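Local coordinates for protein dihydrofolate reductase (Enterococcus faecalis, PDB 4M7U) that reduces 7,8-dihydrofolate to tetrahydrofolate with NADPH, a step probably essential for glycine, purine and DNA precursor synthesis, at residues A11-D17 with V120-I126. Sequence-based numbering, arbitrary orientation.
Sequences AAIWAQD and VLYRTMI
The aliphatic chain of R123 lies over one face of the W14 indole: CG sits 3.5 Å above the ring plane, and the CB of R123 makes a CH-pi contact, 4.1 Å from the centroid of the six-membered ring. At the indole edge, in plane, is Q16 CB. With its CG between backbone N and carbonyl carbon (chi1 67°), Q16 turns its amide back to W14. W14 NE1 donates within the ring plane to a lone pair of Q16 OE1 (2.8 Å, N-H...O 175°), a bond that helps fix the indole's rotation. The guanidinium of R123, turned well out of the indole plane, has M125 CE over one face; its NH2 forms a salt bridge with E165 OE1 on strand 162-169. F136 stacks on W14. The Y122 ring has V120 CG2 over one face, offset toward the rim, and its CE1 meets A11 CB at 3.9 Å. Six backbone hydrogen bonds join the strands, from A12 N to V120 O through to I126 N on Q16 O (2.8 Å). On the opposite face of the sheet from W14, T124 OG1 hydrogen-bonds to D35 OD1. The segments 11-17 and 120-126 run parallel, their axes at 15°, as adjacent inner strands of the mixed sheet of the dihydrofolate reductase fold, where A15 helps bind NADP.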
loop_
_atom_site.group_PDB
_atom_site.type_symbol
_atom_site.label_atom_id
_atom_site.label_comp_id
_atom_site.label_asym_id
_atom_site.label_seq_id
_atom_site.Cartn_x
_atom_site.Cartn_y
_atom_site.Cartn_z
ATOM N N ALA A 11 6.616 -4.889 0.350
ATOM C CA ALA A 11 5.568 -5.032 1.347
ATOM C C ALA A 11 4.350 -4.345 0.777
ATOM O O ALA A 11 4.470 -3.265 0.194
ATOM C CB ALA A 11 5.971 -4.353 2.653
ATOM N N ALA A 12 3.178 -4.957 0.928
ATOM C CA ALA A 12 1.938 -4.241 0.633
ATOM C C ALA A 12 1.309 -3.804 1.962
ATOM O O ALA A 12 1.224 -4.594 2.915
ATOM C CB ALA A 12 0.980 -5.113 -0.165
ATOM N N ILE A 13 0.898 -2.540 2.038
ATOM C CA ILE A 13 0.275 -2.017 3.253
ATOM C C ILE A 13 -1.038 -1.310 2.931
ATOM O O ILE A 13 -1.119 -0.525 1.983
ATOM C CB ILE A 13 1.211 -1.059 4.018
ATOM C CG1 ILE A 13 0.566 -0.637 5.342
ATOM C CG2 ILE A 13 1.488 0.172 3.197
ATOM C CD1 ILE A 13 1.521 0.058 6.283
ATOM N N TRP A 14 -2.081 -1.602 3.698
ATOM C CA TRP A 14 -3.355 -0.945 3.456
ATOM C C TRP A 14 -4.255 -1.059 4.661
ATOM O O TRP A 14 -4.017 -1.889 5.549
ATOM C CB TRP A 14 -4.050 -1.498 2.195
ATOM C CG TRP A 14 -4.710 -2.836 2.355
ATOM C CD1 TRP A 14 -6.040 -3.080 2.589
ATOM C CD2 TRP A 14 -4.063 -4.122 2.300
ATOM N NE1 TRP A 14 -6.255 -4.439 2.681
ATOM C CE2 TRP A 14 -5.068 -5.093 2.515
ATOM C CE3 TRP A 14 -2.743 -4.534 2.084
ATOM C CZ2 TRP A 14 -4.777 -6.470 2.505
ATOM C CZ3 TRP A 14 -2.456 -5.890 2.084
ATOM C CH2 TRP A 14 -3.475 -6.848 2.294
ATOM N N ALA A 15 -5.268 -0.195 4.692
ATOM C CA ALA A 15 -6.357 -0.318 5.646
ATOM C C ALA A 15 -7.623 -0.586 4.851
ATOM O O ALA A 15 -7.823 -0.016 3.768
ATOM C CB ALA A 15 -6.507 0.949 6.467
ATOM N N GLN A 16 -8.472 -1.463 5.377
ATOM C CA GLN A 16 -9.782 -1.717 4.779
ATOM C C GLN A 16 -10.832 -1.907 5.872
ATOM O O GLN A 16 -10.480 -2.212 7.028
ATOM C CB GLN A 16 -9.728 -2.971 3.901
ATOM C CG GLN A 16 -9.506 -4.248 4.698
ATOM C CD GLN A 16 -9.577 -5.484 3.846
ATOM O OE1 GLN A 16 -8.689 -5.743 3.025
ATOM N NE2 GLN A 16 -10.639 -6.266 4.030
ATOM N N ASP A 17 -12.108 -1.756 5.493
ATOM C CA ASP A 17 -13.231 -1.993 6.407
ATOM C C ASP A 17 -13.699 -3.452 6.298
ATOM O O ASP A 17 -13.123 -4.226 5.533
ATOM C CB ASP A 17 -14.369 -0.973 6.181
ATOM C CG ASP A 17 -15.280 -1.316 5.006
ATOM O OD1 ASP A 17 -14.985 -2.272 4.224
ATOM O OD2 ASP A 17 -16.311 -0.597 4.853
ATOM N N VAL A 120 5.473 -9.603 2.211
ATOM C CA VAL A 120 4.724 -9.393 3.448
ATOM C C VAL A 120 3.535 -8.503 3.154
ATOM O O VAL A 120 3.618 -7.648 2.269
ATOM C CB VAL A 120 5.622 -8.767 4.555
ATOM C CG1 VAL A 120 6.351 -7.573 4.019
ATOM C CG2 VAL A 120 4.805 -8.364 5.786
ATOM N N LEU A 121 2.424 -8.746 3.863
ATOM C CA LEU A 121 1.237 -7.892 3.829
ATOM C C LEU A 121 1.012 -7.278 5.211
ATOM O O LEU A 121 0.940 -7.991 6.225
ATOM C CB LEU A 121 -0.002 -8.702 3.433
ATOM C CG LEU A 121 0.114 -9.559 2.167
ATOM C CD1 LEU A 121 -1.168 -10.350 1.956
ATOM C CD2 LEU A 121 0.412 -8.687 0.933
ATOM N N TYR A 122 0.902 -5.956 5.250
ATOM C CA TYR A 122 0.486 -5.257 6.458
ATOM C C TYR A 122 -0.926 -4.733 6.259
ATOM O O TYR A 122 -1.147 -3.798 5.481
ATOM C CB TYR A 122 1.413 -4.081 6.729
ATOM C CG TYR A 122 2.840 -4.484 7.022
ATOM C CD1 TYR A 122 3.873 -4.109 6.174
ATOM C CD2 TYR A 122 3.156 -5.223 8.159
ATOM C CE1 TYR A 122 5.186 -4.458 6.443
ATOM C CE2 TYR A 122 4.475 -5.583 8.437
ATOM C CZ TYR A 122 5.479 -5.196 7.573
ATOM O OH TYR A 122 6.783 -5.547 7.840
ATOM N N ARG A 123 -1.889 -5.329 6.951
ATOM C CA ARG A 123 -3.289 -4.928 6.796
ATOM C C ARG A 123 -3.885 -4.403 8.089
ATOM O O ARG A 123 -3.790 -5.051 9.148
ATOM C CB ARG A 123 -4.143 -6.107 6.305
ATOM C CG ARG A 123 -5.626 -5.742 6.138
ATOM C CD ARG A 123 -6.418 -6.890 5.516
ATOM N NE ARG A 123 -6.768 -7.910 6.497
ATOM C CZ ARG A 123 -7.736 -8.804 6.327
ATOM N NH1 ARG A 123 -8.446 -8.811 5.201
ATOM N NH2 ARG A 123 -8.005 -9.680 7.287
ATOM N N THR A 124 -4.508 -3.231 8.008
ATOM C CA THR A 124 -5.282 -2.714 9.136
ATOM C C THR A 124 -6.746 -3.038 8.884
ATOM O O THR A 124 -7.373 -2.466 7.989
ATOM C CB THR A 124 -5.139 -1.197 9.287
ATOM O OG1 THR A 124 -3.764 -0.870 9.545
ATOM C CG2 THR A 124 -6.023 -0.692 10.445
ATOM N N MET A 125 -7.287 -3.977 9.648
ATOM C CA MET A 125 -8.685 -4.387 9.483
ATOM C C MET A 125 -9.570 -3.534 10.394
ATOM O O MET A 125 -9.453 -3.591 11.621
ATOM C CB MET A 125 -8.834 -5.887 9.791
ATOM C CG MET A 125 -10.263 -6.429 9.649
ATOM S SD MET A 125 -11.090 -5.981 8.098
ATOM C CE MET A 125 -10.615 -7.338 7.074
ATOM N N ILE A 126 -10.434 -2.722 9.792
ATOM C CA ILE A 126 -11.298 -1.835 10.562
ATOM C C ILE A 126 -12.700 -2.433 10.675
ATOM O O ILE A 126 -13.385 -2.663 9.667
ATOM C CB ILE A 126 -11.371 -0.437 9.909
ATOM C CG1 ILE A 126 -9.951 0.126 9.698
ATOM C CG2 ILE A 126 -12.186 0.496 10.754
ATOM C CD1 ILE A 126 -9.921 1.476 8.949
#